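Local coordinates for pyocin S5 (PDB 6THK), which probably kills susceptible bacteria by forming channels that depolarise their cytoplasmic membrane, at residues 358-368 with 435-446; 451-459 with 472-483. The protein carries 1 engineered substitution. All blocks are in the same frame, centred on the assembly; numbering follows the deposited sequence.

Both contacts lie in the colicin pore-forming domain, at one far end of this long molecule, with centres about 12 Å apart, and both pair helices of opposite direction, nearly antiparallel in contact 2 and more strongly inclined in contact 1. Contact 1 is partly buried: its aromatic cluster faces inward, while a carboxylate, a helix start and a water lie at its more exposed margin. Contact 2 is buried throughout and has no hydrogen bond between its segments. Its helix 451-464 follows helix 436-446 of contact 1 in the chain. The two contacts also touch directly: Arg-359 N lies 2.8 Å from Met-482 O, a probable hydrogen bond, and Met-482 packs on Ala-364 and Phe-439.

Contact 1 (358-368 with 435-446); sequences IRSSAEAIKSF and WKPFFVKIETLA
A knob-into-hole joint, with Phe-439 seated among Ser-361, Ala-364, Ile-365 and Phe-368, fastens helix 361-378 to helix 436-446 in the colicin pore-forming domain. The short segments run at 147° to each other, their axes 8.9 Å apart. Ala-364 CB lies over one face of the Phe-439 ring, 4.0 Å from its centroid, a CH-pi contact. Ile-365 slides past the ring in the opposite direction, its CG1 3.7 Å from Phe-439 CD2, and its CG2 rests on the aliphatic part of Lys-436. The knob is also part of an aromatic cluster. Phe-439 turns its edge to the face of Phe-368 in an offset edge-to-face pair, and Phe-368 in turn points its own edge at the five-membered ring of Trp-435, with centroids 4.7 Å apart. Phe-426 meets Trp-435 edge-to-face from helix 419-431. Away from the rings the contact turns polar. Glu-443, with CG anti to the backbone N (chi1 155°) and the chain extended beyond, reaches the start of helix 361-378, whose dipole would probably stabilise a negative charge. One water donates to Glu-443 OE2, and Ser-361 N reaches the same oxygen from above the carboxylate plane in a nearly straight 2.9 Å bond (176°).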
loop_
_atom_site.group_PDB
_atom_site.type_symbol
_atom_site.label_atom_id
_atom_site.label_comp_id
_atom_site.label_asym_id
_atom_site.label_seq_id
_atom_site.Cartn_x
_atom_site.Cartn_y
_atom_site.Cartn_z
ATOM N N ILE A 358 31.947 2.101 45.787
ATOM C CA ILE A 358 33.084 1.438 46.416
ATOM C C ILE A 358 34.014 2.498 47.013
ATOM O O ILE A 358 34.239 3.536 46.388
ATOM C CB ILE A 358 33.759 0.562 45.343
ATOM C CG1 ILE A 358 32.848 -0.622 45.007
ATOM C CG2 ILE A 358 35.179 0.110 45.728
ATOM C CD1 ILE A 358 32.859 -1.068 43.593
ATOM N N ARG A 359 34.536 2.255 48.222
ATOM C CA ARG A 359 35.462 3.182 48.873
ATOM C C ARG A 359 36.856 3.108 48.221
ATOM O O ARG A 359 37.067 2.374 47.249
ATOM C CB ARG A 359 35.563 2.896 50.380
ATOM C CG ARG A 359 34.243 3.029 51.129
ATOM C CD ARG A 359 34.335 2.463 52.528
ATOM N NE ARG A 359 35.041 3.362 53.443
ATOM C CZ ARG A 359 35.489 3.006 54.642
ATOM N NH1 ARG A 359 35.324 1.764 55.079
ATOM N NH2 ARG A 359 36.122 3.886 55.407
ATOM N N SER A 360 37.798 3.902 48.731
ATOM C CA SER A 360 39.157 3.885 48.221
ATOM C C SER A 360 39.911 2.823 49.023
ATOM O O SER A 360 39.483 2.487 50.129
ATOM C CB SER A 360 39.802 5.254 48.398
ATOM O OG SER A 360 39.839 5.601 49.772
ATOM N N SER A 361 41.022 2.300 48.478
ATOM C CA SER A 361 41.850 1.299 49.160
ATOM C C SER A 361 42.379 1.863 50.476
ATOM O O SER A 361 42.323 1.163 51.471
ATOM C CB SER A 361 42.995 0.833 48.268
ATOM O OG SER A 361 43.981 1.841 48.111
ATOM N N ALA A 362 42.787 3.153 50.498
ATOM C CA ALA A 362 43.265 3.867 51.692
ATOM C C ALA A 362 42.219 3.865 52.822
ATOM O O ALA A 362 42.555 3.523 53.959
ATOM C CB ALA A 362 43.644 5.296 51.326
ATOM N N GLU A 363 40.954 4.209 52.498
ATOM C CA GLU A 363 39.841 4.214 53.452
ATOM C C GLU A 363 39.671 2.801 54.033
ATOM O O GLU A 363 39.757 2.627 55.252
ATOM C CB GLU A 363 38.523 4.698 52.784
ATOM C CG GLU A 363 38.397 6.207 52.602
ATOM C CD GLU A 363 37.098 6.687 51.967
ATOM O OE1 GLU A 363 36.042 6.607 52.637
ATOM O OE2 GLU A 363 37.140 7.184 50.817
ATOM N N ALA A 364 39.510 1.796 53.137
ATOM C CA ALA A 364 39.340 0.374 53.454
ATOM C C ALA A 364 40.464 -0.172 54.310
ATOM O O ALA A 364 40.185 -0.870 55.280
ATOM C CB ALA A 364 39.225 -0.427 52.172
ATOM N N ILE A 365 41.736 0.156 53.957
ATOM C CA ILE A 365 42.949 -0.252 54.681
ATOM C C ILE A 365 42.900 0.319 56.102
ATOM O O ILE A 365 43.135 -0.428 57.051
ATOM C CB ILE A 365 44.264 0.103 53.907
ATOM C CG1 ILE A 365 44.465 -0.837 52.695
ATOM C CG2 ILE A 365 45.500 0.059 54.833
ATOM C CD1 ILE A 365 45.286 -0.266 51.538
ATOM N N LYS A 366 42.529 1.619 56.240
ATOM C CA LYS A 366 42.394 2.314 57.529
ATOM C C LYS A 366 41.314 1.687 58.413
ATOM O O LYS A 366 41.588 1.447 59.587
ATOM C CB LYS A 366 42.155 3.822 57.338
ATOM N N SER A 367 40.112 1.385 57.852
ATOM C CA SER A 367 38.995 0.761 58.585
ATOM C C SER A 367 39.347 -0.657 58.999
ATOM O O SER A 367 39.129 -1.025 60.152
ATOM C CB SER A 367 37.723 0.730 57.738
ATOM O OG SER A 367 37.254 2.023 57.392
ATOM N N PHE A 368 39.892 -1.455 58.049
ATOM C CA PHE A 368 40.265 -2.856 58.263
ATOM C C PHE A 368 41.446 -3.041 59.217
ATOM O O PHE A 368 41.450 -4.016 59.969
ATOM C CB PHE A 368 40.517 -3.570 56.928
ATOM C CG PHE A 368 40.598 -5.075 57.028
ATOM C CD1 PHE A 368 39.444 -5.847 57.122
ATOM C CD2 PHE A 368 41.829 -5.724 57.004
ATOM C CE1 PHE A 368 39.519 -7.240 57.205
ATOM C CE2 PHE A 368 41.903 -7.115 57.102
ATOM C CZ PHE A 368 40.748 -7.867 57.190
ATOM N N TRP A 435 46.367 -7.513 53.722
ATOM C CA TRP A 435 45.183 -7.223 52.931
ATOM C C TRP A 435 45.331 -5.946 52.095
ATOM O O TRP A 435 44.545 -5.709 51.189
ATOM C CB TRP A 435 43.943 -7.172 53.823
ATOM C CG TRP A 435 43.512 -8.531 54.265
ATOM C CD1 TRP A 435 43.822 -9.145 55.431
ATOM C CD2 TRP A 435 42.717 -9.458 53.526
ATOM N NE1 TRP A 435 43.263 -10.389 55.475
ATOM C CE2 TRP A 435 42.579 -10.606 54.312
ATOM C CE3 TRP A 435 42.104 -9.424 52.276
ATOM C CZ2 TRP A 435 41.855 -11.706 53.895
ATOM C CZ3 TRP A 435 41.388 -10.513 51.868
ATOM C CH2 TRP A 435 41.267 -11.640 52.671
ATOM N N LYS A 436 46.332 -5.127 52.407
ATOM C CA LYS A 436 46.614 -3.897 51.635
ATOM C C LYS A 436 46.685 -4.188 50.109
ATOM O O LYS A 436 45.964 -3.518 49.367
ATOM C CB LYS A 436 47.876 -3.161 52.143
ATOM C CG LYS A 436 47.807 -2.744 53.622
ATOM C CD LYS A 436 48.934 -1.779 54.034
ATOM C CE LYS A 436 50.258 -2.450 54.341
ATOM N NZ LYS A 436 50.223 -3.191 55.630
ATOM N N PRO A 437 47.400 -5.252 49.620
ATOM C CA PRO A 437 47.392 -5.536 48.169
ATOM C C PRO A 437 46.059 -6.089 47.652
ATOM O O PRO A 437 45.874 -6.196 46.444
ATOM C CB PRO A 437 48.539 -6.548 47.996
ATOM C CG PRO A 437 49.343 -6.446 49.266
ATOM C CD PRO A 437 48.325 -6.171 50.311
ATOM N N PHE A 438 45.210 -6.583 48.547
ATOM C CA PHE A 438 43.878 -6.996 48.123
ATOM C C PHE A 438 42.970 -5.813 47.820
ATOM O O PHE A 438 42.278 -5.779 46.817
ATOM C CB PHE A 438 43.182 -7.885 49.140
ATOM C CG PHE A 438 41.794 -8.253 48.730
ATOM C CD1 PHE A 438 41.582 -9.237 47.795
ATOM C CD2 PHE A 438 40.708 -7.581 49.242
ATOM C CE1 PHE A 438 40.306 -9.567 47.397
ATOM C CE2 PHE A 438 39.433 -7.902 48.851
ATOM C CZ PHE A 438 39.230 -8.897 47.926
ATOM N N PHE A 439 42.946 -4.869 48.753
ATOM C CA PHE A 439 42.113 -3.683 48.640
ATOM C C PHE A 439 42.526 -2.865 47.435
ATOM O O PHE A 439 41.689 -2.321 46.725
ATOM C CB PHE A 439 42.161 -2.853 49.921
ATOM C CG PHE A 439 41.480 -3.507 51.085
ATOM C CD1 PHE A 439 40.181 -3.955 50.976
ATOM C CD2 PHE A 439 42.142 -3.694 52.275
ATOM C CE1 PHE A 439 39.552 -4.565 52.037
ATOM C CE2 PHE A 439 41.521 -4.306 53.341
ATOM C CZ PHE A 439 40.224 -4.740 53.221
ATOM N N VAL A 440 43.830 -2.786 47.201
ATOM C CA VAL A 440 44.340 -2.060 46.056
ATOM C C VAL A 440 43.851 -2.721 44.776
ATOM O O VAL A 440 43.466 -2.044 43.835
ATOM C CB VAL A 440 45.873 -2.033 46.045
ATOM C CG1 VAL A 440 46.378 -1.714 44.652
ATOM C CG2 VAL A 440 46.391 -1.019 47.043
ATOM N N LYS A 441 43.874 -4.047 44.737
ATOM C CA LYS A 441 43.405 -4.761 43.567
ATOM C C LYS A 441 41.916 -4.530 43.324
ATOM O O LYS A 441 41.507 -4.316 42.194
ATOM C CB LYS A 441 43.709 -6.253 43.703
ATOM C CG LYS A 441 42.817 -7.159 42.877
ATOM C CD LYS A 441 43.515 -7.619 41.613
ATOM C CE LYS A 441 42.636 -7.407 40.400
ATOM N NZ LYS A 441 42.866 -8.440 39.360
ATOM N N ILE A 442 41.099 -4.580 44.373
ATOM C CA ILE A 442 39.670 -4.341 44.186
ATOM C C ILE A 442 39.372 -2.908 43.770
ATOM O O ILE A 442 38.559 -2.675 42.891
ATOM C CB ILE A 442 38.778 -4.772 45.374
ATOM C CG1 ILE A 442 39.517 -4.698 46.696
ATOM C CG2 ILE A 442 38.252 -6.179 45.168
ATOM C CD1 ILE A 442 38.687 -5.209 47.848
ATOM N N GLU A 443 40.066 -1.946 44.370
ATOM C CA GLU A 443 39.842 -0.551 44.022
ATOM C C GLU A 443 40.187 -0.317 42.569
ATOM O O GLU A 443 39.471 0.369 41.859
ATOM C CB GLU A 443 40.690 0.374 44.892
ATOM C CG GLU A 443 40.979 1.720 44.247
ATOM C CD GLU A 443 42.161 2.424 44.875
ATOM O OE1 GLU A 443 43.293 2.219 44.398
ATOM O OE2 GLU A 443 41.959 3.177 45.847
ATOM N N THR A 444 41.301 -0.884 42.134
ATOM C CA THR A 444 41.722 -0.760 40.760
ATOM C C THR A 444 40.728 -1.423 39.827
ATOM O O THR A 444 40.328 -0.856 38.822
ATOM C CB THR A 444 43.061 -1.475 40.579
ATOM O OG1 THR A 444 44.093 -0.701 41.191
ATOM C CG2 THR A 444 43.365 -1.681 39.117
ATOM N N LEU A 445 40.308 -2.623 40.190
ATOM C CA LEU A 445 39.376 -3.392 39.378
ATOM C C LEU A 445 38.000 -2.758 39.252
ATOM O O LEU A 445 37.429 -2.693 38.173
ATOM C CB LEU A 445 39.251 -4.800 39.951
ATOM C CG LEU A 445 38.079 -5.649 39.493
ATOM C CD1 LEU A 445 38.467 -6.432 38.253
ATOM C CD2 LEU A 445 37.669 -6.580 40.617
ATOM N N ALA A 446 37.502 -2.255 40.369
ATOM C CA ALA A 446 36.181 -1.643 40.451
ATOM C C ALA A 446 36.067 -0.173 40.848
ATOM O O ALA A 446 35.062 0.218 41.420
ATOM C CB ALA A 446 35.303 -2.472 41.368
HETATM O O HOH W 1 43.458 4.888 47.694
#

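Contact 2 (451-459 with 472-483); sequences ASWLVGIAF and FALVMAVTGAMI
Leu-454 and Met-482 make the tightest meeting between helix 451-464 and the segment 472-483: Leu-454 CD1 comes within 3.5 Å of Met-482 CG, closer than usual for two carbons, as the side chains pass at a slant. Around this point small and branched groups pack together. Ile-483 lays CG1 and CG2 against the methyl of Ala-451, and its CD1 meets Val-455 CG2 at 3.7 Å, the two side chains crossing at about a right angle. Further along, Ala-458 CB touches both Val-475 CG1 and Thr-479 OG1, each at 3.7 Å. Thr-479 brings a polar group into this apolar seam without leaving it unsatisfied. Its OG1 donates to Val-475 O, one turn earlier in the same helix, over 2.8 Å and from above the carbonyl plane. With OG1 beside the backbone N (chi1 -60°) and CG2 anti to it, the methyl packs near Leu-454 O.

The contact is looser toward Phe-459 and Phe-472. Phe-459 CD1 stays 4.2 Å from Phe-472 CZ, and Ala-458 O lies at the edge of the Phe-472 ring, near its plane. This looser end is not a solvent side, since every touching residue is buried; helix 340-353 packs here through Ala-346 on Phe-459 and Thr-342 on Phe-472. The segments run at 167°, with axes 9.9 Å apart. Such an apolar, nearly antiparallel pair, enclosed by other helices and overlapping a predicted transmembrane stretch, is consistent with the hydrophobic helical hairpin characteristic of pore-forming colicin domains.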
loop_
_atom_site.group_PDB
_atom_site.type_symbol
_atom_site.label_atom_id
_atom_site.label_comp_id
_atom_site.label_asym_id
_atom_site.label_seq_id
_atom_site.Cartn_x
_atom_site.Cartn_y
_atom_site.Cartn_z
ATOM N N ALA A 451 28.727 -0.303 44.899
ATOM C CA ALA A 451 29.095 -1.190 46.000
ATOM C C ALA A 451 28.424 -2.568 45.894
ATOM O O ALA A 451 29.004 -3.566 46.273
ATOM C CB ALA A 451 28.816 -0.536 47.339
ATOM N N SER A 452 27.208 -2.601 45.351
ATOM C CA SER A 452 26.427 -3.811 45.121
ATOM C C SER A 452 27.139 -4.805 44.189
ATOM O O SER A 452 26.941 -5.998 44.316
ATOM C CB SER A 452 25.052 -3.459 44.568
ATOM O OG SER A 452 24.466 -2.423 45.324
ATOM N N TRP A 453 27.921 -4.313 43.228
ATOM C CA TRP A 453 28.688 -5.183 42.349
ATOM C C TRP A 453 29.685 -6.015 43.166
ATOM O O TRP A 453 29.858 -7.195 42.903
ATOM C CB TRP A 453 29.425 -4.388 41.271
ATOM C CG TRP A 453 30.068 -5.280 40.283
ATOM C CD1 TRP A 453 29.444 -6.127 39.431
ATOM C CD2 TRP A 453 31.466 -5.450 40.066
ATOM N NE1 TRP A 453 30.361 -6.808 38.683
ATOM C CE2 TRP A 453 31.613 -6.407 39.053
ATOM C CE3 TRP A 453 32.608 -4.878 40.620
ATOM C CZ2 TRP A 453 32.851 -6.808 38.589
ATOM C CZ3 TRP A 453 33.832 -5.282 40.157
ATOM C CH2 TRP A 453 33.947 -6.233 39.151
ATOM N N LEU A 454 30.322 -5.399 44.161
ATOM C CA LEU A 454 31.247 -6.088 45.058
ATOM C C LEU A 454 30.506 -7.168 45.836
ATOM O O LEU A 454 31.030 -8.248 46.057
ATOM C CB LEU A 454 31.845 -5.122 46.066
ATOM C CG LEU A 454 32.986 -4.209 45.662
ATOM C CD1 LEU A 454 33.604 -3.606 46.910
ATOM C CD2 LEU A 454 34.017 -4.972 44.855
ATOM N N VAL A 455 29.283 -6.852 46.266
ATOM C CA VAL A 455 28.428 -7.783 46.988
ATOM C C VAL A 455 28.090 -8.971 46.096
ATOM O O VAL A 455 28.040 -10.093 46.560
ATOM C CB VAL A 455 27.152 -7.115 47.519
ATOM C CG1 VAL A 455 26.325 -8.115 48.298
ATOM C CG2 VAL A 455 27.504 -5.933 48.403
ATOM N N GLY A 456 27.862 -8.721 44.810
ATOM C CA GLY A 456 27.601 -9.781 43.856
ATOM C C GLY A 456 28.807 -10.701 43.761
ATOM O O GLY A 456 28.658 -11.909 43.701
ATOM N N ILE A 457 30.002 -10.114 43.754
ATOM C CA ILE A 457 31.253 -10.850 43.719
ATOM C C ILE A 457 31.366 -11.732 44.961
ATOM O O ILE A 457 31.745 -12.892 44.870
ATOM C CB ILE A 457 32.442 -9.882 43.638
ATOM C CG1 ILE A 457 32.559 -9.320 42.227
ATOM C CG2 ILE A 457 33.724 -10.564 44.058
ATOM C CD1 ILE A 457 33.580 -8.222 42.091
ATOM N N ALA A 458 31.027 -11.170 46.115
ATOM C CA ALA A 458 31.037 -11.897 47.397
ATOM C C ALA A 458 30.092 -13.098 47.369
ATOM O O ALA A 458 30.469 -14.201 47.746
ATOM C CB ALA A 458 30.655 -10.951 48.528
ATOM N N PHE A 459 28.885 -12.881 46.896
ATOM C CA PHE A 459 27.838 -13.891 46.791
ATOM C C PHE A 459 28.156 -14.932 45.693
ATOM O O PHE A 459 27.977 -16.126 45.946
ATOM C CB PHE A 459 26.463 -13.221 46.573
ATOM C CG PHE A 459 25.892 -12.390 47.721
ATOM C CD1 PHE A 459 26.630 -12.163 48.881
ATOM C CD2 PHE A 459 24.617 -11.832 47.634
ATOM C CE1 PHE A 459 26.090 -11.417 49.945
ATOM C CE2 PHE A 459 24.086 -11.088 48.691
ATOM C CZ PHE A 459 24.824 -10.895 49.842
ATOM N N PHE A 472 33.257 -17.568 54.037
ATOM C CA PHE A 472 32.172 -16.677 53.561
ATOM C C PHE A 472 32.011 -15.426 54.430
ATOM O O PHE A 472 31.803 -14.355 53.892
ATOM C CB PHE A 472 30.842 -17.408 53.367
ATOM C CG PHE A 472 29.711 -16.535 52.854
ATOM C CD1 PHE A 472 29.834 -15.838 51.655
ATOM C CD2 PHE A 472 28.505 -16.462 53.537
ATOM C CE1 PHE A 472 28.782 -15.058 51.165
ATOM C CE2 PHE A 472 27.455 -15.668 53.053
ATOM C CZ PHE A 472 27.598 -14.982 51.862
ATOM N N ALA A 473 32.195 -15.558 55.746
ATOM C CA ALA A 473 32.149 -14.461 56.695
ATOM C C ALA A 473 33.353 -13.526 56.494
ATOM O O ALA A 473 33.180 -12.308 56.563
ATOM C CB ALA A 473 32.138 -15.002 58.116
ATOM N N LEU A 474 34.570 -14.079 56.270
ATOM C CA LEU A 474 35.776 -13.266 56.041
ATOM C C LEU A 474 35.644 -12.491 54.716
ATOM O O LEU A 474 36.049 -11.328 54.653
ATOM C CB LEU A 474 37.025 -14.152 56.055
ATOM C CG LEU A 474 38.384 -13.474 55.902
ATOM C CD1 LEU A 474 38.580 -12.370 56.934
ATOM C CD2 LEU A 474 39.498 -14.492 56.044
ATOM N N VAL A 475 34.998 -13.112 53.733
ATOM C CA VAL A 475 34.747 -12.494 52.444
ATOM C C VAL A 475 33.820 -11.300 52.641
ATOM O O VAL A 475 34.076 -10.222 52.133
ATOM C CB VAL A 475 34.104 -13.480 51.462
ATOM C CG1 VAL A 475 33.331 -12.741 50.394
ATOM C CG2 VAL A 475 35.161 -14.368 50.840
ATOM N N MET A 476 32.741 -11.505 53.378
ATOM C CA MET A 476 31.797 -10.426 53.687
ATOM C C MET A 476 32.444 -9.334 54.487
ATOM O O MET A 476 32.148 -8.177 54.236
ATOM C CB MET A 476 30.565 -10.941 54.411
ATOM C CG MET A 476 29.734 -11.842 53.568
ATOM S SD MET A 476 28.080 -12.027 54.239
ATOM C CE MET A 476 28.385 -13.094 55.679
ATOM N N ALA A 477 33.369 -9.686 55.404
ATOM C CA ALA A 477 34.093 -8.701 56.214
ATOM C C ALA A 477 34.988 -7.803 55.345
ATOM O O ALA A 477 34.941 -6.575 55.443
ATOM C CB ALA A 477 34.903 -9.403 57.288
ATOM N N VAL A 478 35.707 -8.442 54.440
ATOM C CA VAL A 478 36.598 -7.795 53.497
ATOM C C VAL A 478 35.821 -6.896 52.506
ATOM O O VAL A 478 36.220 -5.768 52.250
ATOM C CB VAL A 478 37.441 -8.878 52.808
ATOM C CG1 VAL A 478 37.698 -8.557 51.365
ATOM C CG2 VAL A 478 38.730 -9.116 53.570
ATOM N N THR A 479 34.723 -7.416 51.963
ATOM C CA THR A 479 33.790 -6.688 51.067
ATOM C C THR A 479 33.186 -5.478 51.820
ATOM O O THR A 479 33.106 -4.394 51.257
ATOM C CB THR A 479 32.686 -7.646 50.591
ATOM O OG1 THR A 479 33.298 -8.721 49.892
ATOM C CG2 THR A 479 31.641 -6.987 49.714
ATOM N N GLY A 480 32.771 -5.697 53.079
ATOM C CA GLY A 480 32.181 -4.689 53.954
ATOM C C GLY A 480 33.094 -3.506 54.237
ATOM O O GLY A 480 32.619 -2.375 54.281
ATOM N N ALA A 481 34.410 -3.747 54.420
ATOM C CA ALA A 481 35.425 -2.688 54.625
ATOM C C ALA A 481 35.504 -1.747 53.399
ATOM O O ALA A 481 35.921 -0.594 53.509
ATOM C CB ALA A 481 36.793 -3.317 54.861
ATOM N N MET A 482 35.090 -2.255 52.240
ATOM C CA MET A 482 35.121 -1.535 50.973
ATOM C C MET A 482 33.836 -0.738 50.730
ATOM O O MET A 482 33.745 0.002 49.744
ATOM C CB MET A 482 35.327 -2.554 49.853
ATOM C CG MET A 482 36.141 -2.030 48.729
ATOM S SD MET A 482 37.871 -1.956 49.161
ATOM C CE MET A 482 38.336 -0.435 48.375
ATOM N N ILE A 483 32.842 -0.904 51.634
ATOM C CA ILE A 483 31.521 -0.289 51.524
ATOM C C ILE A 483 31.237 0.705 52.648
ATOM O O ILE A 483 31.148 1.909 52.398
ATOM C CB ILE A 483 30.416 -1.378 51.405
ATOM C CG1 ILE A 483 30.706 -2.345 50.235
ATOM C CG2 ILE A 483 29.021 -0.742 51.289
ATOM C CD1 ILE A 483 29.851 -3.619 50.181
#